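Local coordinates for protein 3-chlorocatechol 1,2-dioxygenase (Rhodococcus opacus, PDB 2BOY) that probably cleaves the ring of catechols such as 3-chlorocatechol between the two hydroxyl-bearing carbons, using molecular oxygen and a ferric iron, at residues L103-E108 with A190-I195; D52-H57 with A177-A182; S134-T139 with L144-I149. All blocks are in the same frame, centred on the assembly; numbering follows the deposited sequence.

Contact 1. Residues L103-E108 with A190-I195; sequences LIFRGE and AHLHWI. With FE (Fe (III) ion), chain I; BHO (benzhydroxamic acid), chain J.
Phe105 and Trp194 approach from opposite directions across the core of the catalytic β-domain, where the axes of strands 103-108 and 191-195 pass 12.1 Å apart at 40°. The separation is that of facing layers, not of paired strands, and side chains alone bridge it. The two aromatic rings meet at a slant, their six-membered planes inclined by 40° and the centroids 5.0 Å apart. Trp194 brings the benzo end of its indole, CZ2, over one face of the phenyl ring toward the rim, 3.7 Å from Phe105 CZ. Phe105 turns CG anti to its own nitrogen (chi1 -179°), which carries the ring across the gap.

Aliphatic contacts continue the seam. One branch of Leu192, CD1, slides alongside the ring at 3.9 Å from Phe105 CD2, and the same methyl lies 4.2 Å from Leu103 CD2. Leu208 of strand 204-210 touches both Phe105 and Trp194.

Metal coordination occupies the other side of strand 191-195. His191 NE2 binds the ferric iron at 2.0 Å and His193 NE2 binds it at 2.2 Å; Tyr133 is a further protein ligand, and benzhydroxamic acid lies against the metal. The His191 ring is steadied by a hydrogen bond from ND1 to Pro189 O, that of His193 by stacking on Trp125.

The strand thus has two chemistries: on one side Leu192 and Trp194 are buried in an apolar seam without hydrogen bonds across it, and on the other the histidines between and beside them present imidazole nitrogens to iron.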
loop_
_atom_site.group_PDB
_atom_site.type_symbol
_atom_site.label_atom_id
_atom_site.label_comp_id
_atom_site.label_asym_id
_atom_site.label_seq_id
_atom_site.Cartn_x
_atom_site.Cartn_y
_atom_site.Cartn_z
ATOM N N LEU A 103 -35.378 -14.686 10.204
ATOM C CA LEU A 103 -34.571 -15.861 9.998
ATOM C C LEU A 103 -34.444 -16.588 11.325
ATOM O O LEU A 103 -34.038 -15.961 12.333
ATOM C CB LEU A 103 -33.148 -15.476 9.511
ATOM C CG LEU A 103 -32.200 -16.684 9.367
ATOM C CD1 LEU A 103 -32.705 -17.691 8.307
ATOM C CD2 LEU A 103 -30.738 -16.231 9.068
ATOM N N ILE A 104 -34.736 -17.886 11.328
ATOM C CA ILE A 104 -34.500 -18.719 12.521
ATOM C C ILE A 104 -33.328 -19.601 12.203
ATOM O O ILE A 104 -33.368 -20.420 11.251
ATOM C CB ILE A 104 -35.739 -19.544 12.936
ATOM C CG1 ILE A 104 -36.977 -18.628 13.094
ATOM C CG2 ILE A 104 -35.448 -20.366 14.180
ATOM C CD1 ILE A 104 -36.828 -17.474 14.106
ATOM N N PHE A 105 -32.269 -19.435 12.999
ATOM C CA PHE A 105 -31.005 -20.141 12.738
ATOM C C PHE A 105 -30.793 -21.199 13.828
ATOM O O PHE A 105 -30.780 -20.863 15.015
ATOM C CB PHE A 105 -29.836 -19.138 12.658
ATOM C CG PHE A 105 -28.496 -19.784 12.373
ATOM C CD1 PHE A 105 -27.856 -20.546 13.350
ATOM C CD2 PHE A 105 -27.879 -19.623 11.129
ATOM C CE1 PHE A 105 -26.609 -21.177 13.110
ATOM C CE2 PHE A 105 -26.612 -20.210 10.864
ATOM C CZ PHE A 105 -25.997 -21.022 11.873
ATOM N N ARG A 106 -30.737 -22.474 13.433
ATOM C CA ARG A 106 -30.554 -23.568 14.390
ATOM C C ARG A 106 -29.109 -24.019 14.269
ATOM O O ARG A 106 -28.697 -24.579 13.227
ATOM C CB ARG A 106 -31.513 -24.732 14.057
ATOM C CG ARG A 106 -32.986 -24.322 14.153
ATOM C CD ARG A 106 -33.998 -25.435 13.749
ATOM N NE ARG A 106 -35.384 -24.901 13.658
ATOM C CZ ARG A 106 -36.069 -24.504 14.715
ATOM N NH1 ARG A 106 -35.482 -24.605 15.898
ATOM N NH2 ARG A 106 -37.322 -24.039 14.603
ATOM N N GLY A 107 -28.325 -23.766 15.328
ATOM C CA GLY A 107 -26.910 -24.093 15.341
ATOM C C GLY A 107 -26.596 -25.320 16.180
ATOM O O GLY A 107 -27.323 -25.661 17.130
ATOM N N GLU A 108 -25.511 -25.996 15.819
ATOM C CA GLU A 108 -24.979 -27.070 16.641
ATOM C C GLU A 108 -23.457 -26.939 16.533
ATOM O O GLU A 108 -22.915 -26.605 15.445
ATOM C CB GLU A 108 -25.444 -28.463 16.119
ATOM C CG GLU A 108 -25.009 -29.638 17.034
ATOM C CD GLU A 108 -25.287 -31.025 16.453
ATOM O OE1 GLU A 108 -25.278 -31.176 15.204
ATOM O OE2 GLU A 108 -25.459 -31.975 17.262
ATOM N N ALA A 190 -24.789 -11.664 0.953
ATOM C CA ALA A 190 -25.276 -11.564 2.357
ATOM C C ALA A 190 -24.631 -12.621 3.207
ATOM O O ALA A 190 -24.459 -13.720 2.724
ATOM C CB ALA A 190 -26.787 -11.759 2.378
ATOM N N HIS A 191 -24.301 -12.309 4.465
ATOM C CA HIS A 191 -23.578 -13.275 5.321
ATOM C C HIS A 191 -23.744 -12.985 6.824
ATOM O O HIS A 191 -24.013 -11.845 7.229
ATOM C CB HIS A 191 -22.068 -13.269 4.964
ATOM C CG HIS A 191 -21.453 -11.912 5.065
ATOM N ND1 HIS A 191 -21.483 -10.997 4.039
ATOM C CD2 HIS A 191 -20.875 -11.286 6.116
ATOM C CE1 HIS A 191 -20.927 -9.866 4.449
ATOM N NE2 HIS A 191 -20.529 -10.025 5.706
ATOM N N LEU A 192 -23.543 -14.028 7.636
ATOM C CA LEU A 192 -23.496 -13.943 9.073
ATOM C C LEU A 192 -22.048 -14.243 9.432
ATOM O O LEU A 192 -21.510 -15.242 8.919
ATOM C CB LEU A 192 -24.383 -15.018 9.698
ATOM C CG LEU A 192 -25.837 -15.019 9.202
ATOM C CD1 LEU A 192 -26.594 -16.117 9.943
ATOM C CD2 LEU A 192 -26.414 -13.617 9.554
ATOM N N HIS A 193 -21.450 -13.390 10.277
ATOM C CA HIS A 193 -20.032 -13.554 10.769
ATOM C C HIS A 193 -20.049 -14.289 12.103
ATOM O O HIS A 193 -20.909 -14.001 12.926
ATOM C CB HIS A 193 -19.425 -12.196 11.080
ATOM C CG HIS A 193 -19.026 -11.393 9.870
ATOM N ND1 HIS A 193 -17.816 -11.583 9.244
ATOM C CD2 HIS A 193 -19.640 -10.371 9.210
ATOM C CE1 HIS A 193 -17.714 -10.745 8.223
ATOM N NE2 HIS A 193 -18.816 -10.009 8.174
ATOM N N TRP A 194 -19.048 -15.146 12.400
ATOM C CA TRP A 194 -19.038 -15.866 13.664
ATOM C C TRP A 194 -17.597 -15.990 14.153
ATOM O O TRP A 194 -16.702 -16.247 13.348
ATOM C CB TRP A 194 -19.535 -17.296 13.476
ATOM C CG TRP A 194 -20.907 -17.415 12.890
ATOM C CD1 TRP A 194 -21.240 -17.374 11.565
ATOM C CD2 TRP A 194 -22.129 -17.610 13.608
ATOM N NE1 TRP A 194 -22.604 -17.500 11.430
ATOM C CE2 TRP A 194 -23.167 -17.667 12.664
ATOM C CE3 TRP A 194 -22.457 -17.728 14.974
ATOM C CZ2 TRP A 194 -24.497 -17.862 13.026
ATOM C CZ3 TRP A 194 -23.796 -17.915 15.334
ATOM C CH2 TRP A 194 -24.786 -17.978 14.366
ATOM N N ILE A 195 -17.401 -15.741 15.441
ATOM C CA ILE A 195 -16.156 -16.154 16.136
ATOM C C ILE A 195 -16.617 -17.083 17.231
ATOM O O ILE A 195 -17.466 -16.707 18.052
ATOM C CB ILE A 195 -15.365 -14.944 16.676
ATOM C CG1 ILE A 195 -14.747 -14.155 15.501
ATOM C CG2 ILE A 195 -14.204 -15.409 17.660
ATOM C CD1 ILE A 195 -14.212 -12.759 15.904
HETATM FE FE FE I . -19.471 -8.571 6.673
HETATM C C1 BHO J . -16.144 -7.486 4.988
HETATM C C2 BHO J . -14.954 -8.193 4.472
HETATM C C3 BHO J . -14.027 -7.475 3.713
HETATM C C4 BHO J . -14.264 -6.117 3.446
HETATM C C5 BHO J . -15.389 -5.471 3.928
HETATM C C6 BHO J . -16.342 -6.148 4.690
HETATM C C BHO J . -17.133 -8.258 5.803
HETATM O O1 BHO J . -17.208 -9.423 5.588
HETATM N N BHO J . -17.963 -7.763 6.699
HETATM O O2 BHO J . -17.634 -6.979 7.604
#

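Contact 2. Residues D52-H57 with A177-A182; sequences DVFFEH and ALLAAA. With BHO (benzhydroxamic acid), chain J.
Phe54 meets two successive leucines of helix 174-181 with the far end of its ring. Leu179 CD2 is 3.6 Å from Phe54 CZ, the two side chains sliding past each other in opposite directions, and Leu178 CD2 lies 4.0 Å from Phe54 CE2. Both methyls approach the ring at a slant. The leucines use the same branch but get there differently: the first bond of the Leu178 side chain is directed at segment 52-57, CG anti to the backbone nitrogen (chi1 166°), whereas Leu179 sets off across the line to that segment and brings only its outer end, CD2 foremost, close to the ring.

The ring is braced from its own helix. Val53 CG1 stands over the centre of one face, 3.6 Å above the Phe54 ring plane, and the other branch of the same residue faces the active site, where Val53 CG2 is 3.3 Å from BHO C4. Val53 thus touches the bound benzhydroxamic acid with one branch and the Phe54 ring with the other.

Phe54 closes helix 47-54, and Phe55 is the joint, leaving helical geometry and standing at the N-cap position of helix 56-64. The contact joins this helical N-terminal part, characteristic of catechol 1,2-dioxygenases, to a helix carried by the catalytic domain. Near the C-terminal end of that helix Ala182 N bonds Leu178 O at 2.8 Å.

Farther out, Glu56 holds the backbone nitrogens of Gln75 and Gly76 in the loop that lines the benzhydroxamic acid pocket. Ile14 of the second subunit packs on Phe54, and Tyr31 and Tyr28 of that subunit hydrogen-bond Asp52 OD1 and Glu56 OE1. A bound phospholipid touches Phe55, and lipid also lies about 4 Å from the side chain of Leu178.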
loop_
_atom_site.group_PDB
_atom_site.type_symbol
_atom_site.label_atom_id
_atom_site.label_comp_id
_atom_site.label_asym_id
_atom_site.label_seq_id
_atom_site.Cartn_x
_atom_site.Cartn_y
_atom_site.Cartn_z
ATOM N N ASP A 52 -8.345 -6.092 3.891
ATOM C CA ASP A 52 -9.304 -7.169 4.128
ATOM C C ASP A 52 -10.127 -7.493 2.886
ATOM O O ASP A 52 -10.461 -8.673 2.681
ATOM C CB ASP A 52 -10.238 -6.868 5.296
ATOM C CG ASP A 52 -9.561 -7.063 6.639
ATOM O OD1 ASP A 52 -8.365 -7.462 6.695
ATOM O OD2 ASP A 52 -10.154 -6.802 7.697
ATOM N N VAL A 53 -10.418 -6.495 2.045
ATOM C CA VAL A 53 -11.110 -6.767 0.771
ATOM C C VAL A 53 -10.242 -7.632 -0.171
ATOM O O VAL A 53 -10.679 -8.682 -0.679
ATOM C CB VAL A 53 -11.558 -5.471 0.068
ATOM C CG1 VAL A 53 -11.968 -5.721 -1.406
ATOM C CG2 VAL A 53 -12.738 -4.891 0.813
ATOM N N PHE A 54 -9.002 -7.202 -0.376
ATOM C CA PHE A 54 -8.188 -7.754 -1.456
ATOM C C PHE A 54 -7.215 -8.857 -1.082
ATOM O O PHE A 54 -6.823 -9.659 -1.945
ATOM C CB PHE A 54 -7.431 -6.605 -2.148
ATOM C CG PHE A 54 -8.345 -5.710 -2.950
ATOM C CD1 PHE A 54 -8.943 -6.196 -4.096
ATOM C CD2 PHE A 54 -8.634 -4.421 -2.530
ATOM C CE1 PHE A 54 -9.798 -5.368 -4.850
ATOM C CE2 PHE A 54 -9.501 -3.612 -3.252
ATOM C CZ PHE A 54 -10.056 -4.092 -4.417
ATOM N N PHE A 55 -6.808 -8.882 0.179
ATOM C CA PHE A 55 -5.723 -9.781 0.602
ATOM C C PHE A 55 -6.065 -10.751 1.706
ATOM O O PHE A 55 -5.441 -11.814 1.766
ATOM C CB PHE A 55 -4.478 -9.000 0.995
ATOM C CG PHE A 55 -4.007 -8.096 -0.073
ATOM C CD1 PHE A 55 -4.152 -6.731 0.066
ATOM C CD2 PHE A 55 -3.474 -8.612 -1.263
ATOM C CE1 PHE A 55 -3.752 -5.861 -0.978
ATOM C CE2 PHE A 55 -3.081 -7.750 -2.302
ATOM C CZ PHE A 55 -3.224 -6.381 -2.159
ATOM N N GLU A 56 -6.991 -10.420 2.616
ATOM C CA GLU A 56 -7.225 -11.354 3.735
ATOM C C GLU A 56 -7.631 -12.774 3.280
ATOM O O GLU A 56 -7.216 -13.759 3.903
ATOM C CB GLU A 56 -8.187 -10.799 4.811
ATOM C CG GLU A 56 -8.175 -11.580 6.133
ATOM C CD GLU A 56 -9.320 -11.282 7.090
ATOM O OE1 GLU A 56 -9.444 -12.042 8.089
ATOM O OE2 GLU A 56 -10.118 -10.347 6.857
ATOM N N HIS A 57 -8.461 -12.892 2.228
ATOM C CA HIS A 57 -8.811 -14.234 1.724
ATOM C C HIS A 57 -7.574 -15.123 1.474
ATOM O O HIS A 57 -7.592 -16.337 1.772
ATOM C CB HIS A 57 -9.706 -14.183 0.470
ATOM C CG HIS A 57 -8.997 -13.727 -0.768
ATOM N ND1 HIS A 57 -8.411 -14.613 -1.658
ATOM C CD2 HIS A 57 -8.758 -12.484 -1.257
ATOM C CE1 HIS A 57 -7.854 -13.929 -2.647
ATOM N NE2 HIS A 57 -8.053 -12.637 -2.427
ATOM N N ALA A 177 -13.505 3.717 -4.027
ATOM C CA ALA A 177 -13.096 4.519 -5.214
ATOM C C ALA A 177 -12.235 3.719 -6.166
ATOM O O ALA A 177 -12.367 3.843 -7.375
ATOM C CB ALA A 177 -12.364 5.810 -4.811
ATOM N N LEU A 178 -11.304 2.917 -5.634
ATOM C CA LEU A 178 -10.517 2.051 -6.506
ATOM C C LEU A 178 -11.394 1.012 -7.254
ATOM O O LEU A 178 -11.206 0.766 -8.455
ATOM C CB LEU A 178 -9.450 1.309 -5.685
ATOM C CG LEU A 178 -8.777 0.126 -6.385
ATOM C CD1 LEU A 178 -7.919 0.603 -7.571
ATOM C CD2 LEU A 178 -7.925 -0.593 -5.365
ATOM N N LEU A 179 -12.313 0.368 -6.527
ATOM C CA LEU A 179 -13.170 -0.666 -7.134
ATOM C C LEU A 179 -13.929 -0.007 -8.294
ATOM O O LEU A 179 -14.034 -0.555 -9.411
ATOM C CB LEU A 179 -14.184 -1.178 -6.110
ATOM C CG LEU A 179 -13.581 -2.156 -5.101
ATOM C CD1 LEU A 179 -14.408 -2.246 -3.833
ATOM C CD2 LEU A 179 -13.322 -3.532 -5.735
ATOM N N ALA A 180 -14.445 1.181 -8.016
ATOM C CA ALA A 180 -15.203 1.916 -9.026
ATOM C C ALA A 180 -14.328 2.245 -10.256
ATOM O O ALA A 180 -14.701 1.962 -11.435
ATOM C CB ALA A 180 -15.838 3.176 -8.401
ATOM N N ALA A 181 -13.117 2.739 -9.991
ATOM C CA ALA A 181 -12.188 3.093 -11.070
ATOM C C ALA A 181 -11.692 1.900 -11.878
ATOM O O ALA A 181 -11.399 2.048 -13.070
ATOM C CB ALA A 181 -10.997 3.920 -10.522
ATOM N N ALA A 182 -11.596 0.714 -11.261
ATOM C CA ALA A 182 -11.169 -0.502 -12.000
ATOM C C ALA A 182 -12.309 -1.268 -12.701
ATOM O O ALA A 182 -12.074 -2.340 -13.261
ATOM C CB ALA A 182 -10.391 -1.483 -11.081
HETATM C C1 BHO J . -16.144 -7.486 4.988
HETATM C C2 BHO J . -14.954 -8.193 4.472
HETATM C C3 BHO J . -14.027 -7.475 3.713
HETATM C C4 BHO J . -14.264 -6.117 3.446
HETATM C C5 BHO J . -15.389 -5.471 3.928
HETATM C C6 BHO J . -16.342 -6.148 4.690
HETATM C C BHO J . -17.133 -8.258 5.803
HETATM O O1 BHO J . -17.208 -9.423 5.588
HETATM N N BHO J . -17.963 -7.763 6.699
HETATM O O2 BHO J . -17.634 -6.979 7.604
#

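Contact 3. Residues S134-T139 with L144-I149; sequences SFINPT and LFRGKI
The loop that leaves the iron ligand Tyr133 is clamped to the start of strand 146-150 by Ser134, Leu144 and Arg146. Ser134 is gripped through two oxygens. Its hydroxyl gives a hydrogen bond from OG to Leu144 O at 2.8 Å, in the carbonyl plane and on a lone pair, and receives one from Arg146 NE, also at 2.8 Å, with OG close to the guanidinium plane. A chi1 of 67°, tucking OG between backbone nitrogen and carbonyl carbon, directs the hydroxyl to both.

The second oxygen is the Ser134 carbonyl. Arg146 NH2 reaches Ser134 O at 2.8 Å with an N-H···O angle of 152°, tilted from the carbonyl plane, so the guanidinium holds the residue side-on; NE adds a weak bond to the same oxygen. Ile136 N also bonds Ser134 O weakly at 2.8 Å, closing a classic gamma turn about Phe135. A water completes the clamp, accepting from Ser134 N at 3.0 Å and donating to Leu144 O at 2.9 Å.

The arginine is flanked by apolar groups. Phe135 sets its ring edge against it, CD2 lying 3.6 Å from Arg146 NE with ring and guanidinium 63° apart, and Ile136 crosses its end near NH2. Arg146 NH1 goes to the backbone oxygen of Tyr78, a residue of the benzhydroxamic acid pocket.

Buried and extended, Arg146 meets at least three neutral oxygens, Ser134 OG, Ser134 O and Tyr78 O, which probably helps to satisfy its charge: a second-shell arrangement that probably fixes the backbone next to Tyr133.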
loop_
_atom_site.group_PDB
_atom_site.type_symbol
_atom_site.label_atom_id
_atom_site.label_comp_id
_atom_site.label_asym_id
_atom_site.label_seq_id
_atom_site.Cartn_x
_atom_site.Cartn_y
_atom_site.Cartn_z
ATOM N N SER A 134 -23.818 -1.832 12.605
ATOM C CA SER A 134 -23.684 -0.969 13.763
ATOM C C SER A 134 -22.196 -0.608 14.014
ATOM O O SER A 134 -21.264 -1.342 13.566
ATOM C CB SER A 134 -24.386 -1.553 15.025
ATOM O OG SER A 134 -23.748 -2.738 15.497
ATOM N N PHE A 135 -22.003 0.553 14.640
ATOM C CA PHE A 135 -20.693 1.247 14.826
ATOM C C PHE A 135 -20.088 1.779 13.553
ATOM O O PHE A 135 -19.748 2.978 13.456
ATOM C CB PHE A 135 -19.632 0.400 15.600
ATOM C CG PHE A 135 -20.082 -0.049 16.956
ATOM C CD1 PHE A 135 -19.938 0.782 18.054
ATOM C CD2 PHE A 135 -20.661 -1.319 17.146
ATOM C CE1 PHE A 135 -20.373 0.395 19.333
ATOM C CE2 PHE A 135 -21.075 -1.725 18.401
ATOM C CZ PHE A 135 -20.950 -0.857 19.518
ATOM N N ILE A 136 -19.936 0.891 12.573
ATOM C CA ILE A 136 -19.462 1.245 11.271
ATOM C C ILE A 136 -20.284 2.409 10.686
ATOM O O ILE A 136 -19.729 3.437 10.248
ATOM C CB ILE A 136 -19.481 0.042 10.340
ATOM C CG1 ILE A 136 -18.833 -1.201 11.010
ATOM C CG2 ILE A 136 -18.766 0.413 9.021
ATOM C CD1 ILE A 136 -17.523 -0.898 11.738
ATOM N N ASN A 137 -21.597 2.229 10.703
ATOM C CA ASN A 137 -22.566 3.313 10.483
ATOM C C ASN A 137 -23.030 3.781 11.862
ATOM O O ASN A 137 -23.868 3.124 12.502
ATOM C CB ASN A 137 -23.765 2.776 9.714
ATOM C CG ASN A 137 -24.822 3.864 9.423
ATOM O OD1 ASN A 137 -25.584 3.767 8.456
ATOM N ND2 ASN A 137 -24.849 4.888 10.248
ATOM N N PRO A 138 -22.525 4.919 12.331
ATOM C CA PRO A 138 -22.743 5.321 13.731
ATOM C C PRO A 138 -24.171 5.815 14.007
ATOM O O PRO A 138 -24.521 6.070 15.153
ATOM C CB PRO A 138 -21.739 6.451 13.929
ATOM C CG PRO A 138 -21.678 7.088 12.614
ATOM C CD PRO A 138 -21.752 5.927 11.591
ATOM N N THR A 139 -24.995 5.958 12.979
ATOM C CA THR A 139 -26.378 6.326 13.255
ATOM C C THR A 139 -27.224 5.139 13.733
ATOM O O THR A 139 -28.336 5.343 14.207
ATOM C CB THR A 139 -27.046 6.957 12.033
ATOM O OG1 THR A 139 -27.244 5.957 11.023
ATOM C CG2 THR A 139 -26.145 7.988 11.370
ATOM N N LEU A 144 -26.465 -3.013 17.371
ATOM C CA LEU A 144 -27.545 -3.581 16.563
ATOM C C LEU A 144 -26.915 -4.778 15.826
ATOM O O LEU A 144 -25.813 -4.623 15.267
ATOM C CB LEU A 144 -28.030 -2.600 15.524
ATOM C CG LEU A 144 -29.404 -2.929 14.938
ATOM C CD1 LEU A 144 -30.462 -2.566 16.048
ATOM C CD2 LEU A 144 -29.601 -2.158 13.678
ATOM N N PHE A 145 -27.603 -5.918 15.796
ATOM C CA PHE A 145 -27.172 -7.087 15.004
ATOM C C PHE A 145 -25.766 -7.568 15.385
ATOM O O PHE A 145 -25.034 -8.066 14.543
ATOM C CB PHE A 145 -27.261 -6.834 13.490
ATOM C CG PHE A 145 -28.673 -6.906 12.974
ATOM C CD1 PHE A 145 -29.312 -5.750 12.495
ATOM C CD2 PHE A 145 -29.387 -8.090 13.076
ATOM C CE1 PHE A 145 -30.647 -5.824 12.071
ATOM C CE2 PHE A 145 -30.715 -8.189 12.638
ATOM C CZ PHE A 145 -31.340 -7.039 12.136
ATOM N N ARG A 146 -25.469 -7.479 16.678
ATOM C CA ARG A 146 -24.247 -8.052 17.263
ATOM C C ARG A 146 -24.625 -8.709 18.579
ATOM O O ARG A 146 -25.259 -8.066 19.446
ATOM C CB ARG A 146 -23.245 -6.913 17.526
ATOM C CG ARG A 146 -22.778 -6.182 16.263
ATOM C CD ARG A 146 -21.806 -5.007 16.503
ATOM N NE ARG A 146 -21.420 -4.331 15.266
ATOM C CZ ARG A 146 -20.421 -4.697 14.452
ATOM N NH1 ARG A 146 -19.667 -5.798 14.704
ATOM N NH2 ARG A 146 -20.165 -3.956 13.374
ATOM N N GLY A 147 -24.231 -9.979 18.777
ATOM C CA GLY A 147 -24.590 -10.657 20.016
ATOM C C GLY A 147 -23.720 -11.859 20.328
ATOM O O GLY A 147 -23.130 -12.470 19.411
ATOM N N LYS A 148 -23.712 -12.232 21.598
ATOM C CA LYS A 148 -23.017 -13.432 22.049
ATOM C C LYS A 148 -24.035 -14.435 22.577
ATOM O O LYS A 148 -24.931 -14.072 23.337
ATOM C CB LYS A 148 -22.045 -13.093 23.167
ATOM C CG LYS A 148 -20.911 -12.198 22.694
ATOM C CD LYS A 148 -20.098 -11.757 23.855
ATOM C CE LYS A 148 -18.821 -11.080 23.409
ATOM N NZ LYS A 148 -18.049 -10.849 24.623
ATOM N N ILE A 149 -23.855 -15.693 22.197
ATOM C CA ILE A 149 -24.682 -16.794 22.671
ATOM C C ILE A 149 -23.782 -17.964 23.066
ATOM O O ILE A 149 -22.549 -17.938 22.833
ATOM C CB ILE A 149 -25.617 -17.231 21.563
ATOM C CG1 ILE A 149 -24.800 -17.445 20.306
ATOM C CG2 ILE A 149 -26.652 -16.126 21.279
ATOM C CD1 ILE A 149 -25.472 -18.251 19.262
HETATM O O HOH W 1 -24.254 -4.790 12.864
#

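Overall arrangement
Along the chain the segments run 52-57, 103-108, 134-139, 144-149, 177-182, 190-195. Contact 3 is nested inside the loops closed by contacts 1 and 2, whose own segments alternate. Contacts 1 and 3, with centres 15 Å apart, share the mixed β-sheet and touch where Trp194 packs on Ile149. Contact 2 joins helices on the opposite side of the chain's centre from contact 1; its centre is 26 Å from that of contact 1 and 24 Å from that of contact 3. Contacts 1 and 2 reach the bound benzhydroxamic acid directly, at its metal end and its phenyl end, while contact 3 is second shell and ties down the loop that follows Tyr133 in the chain.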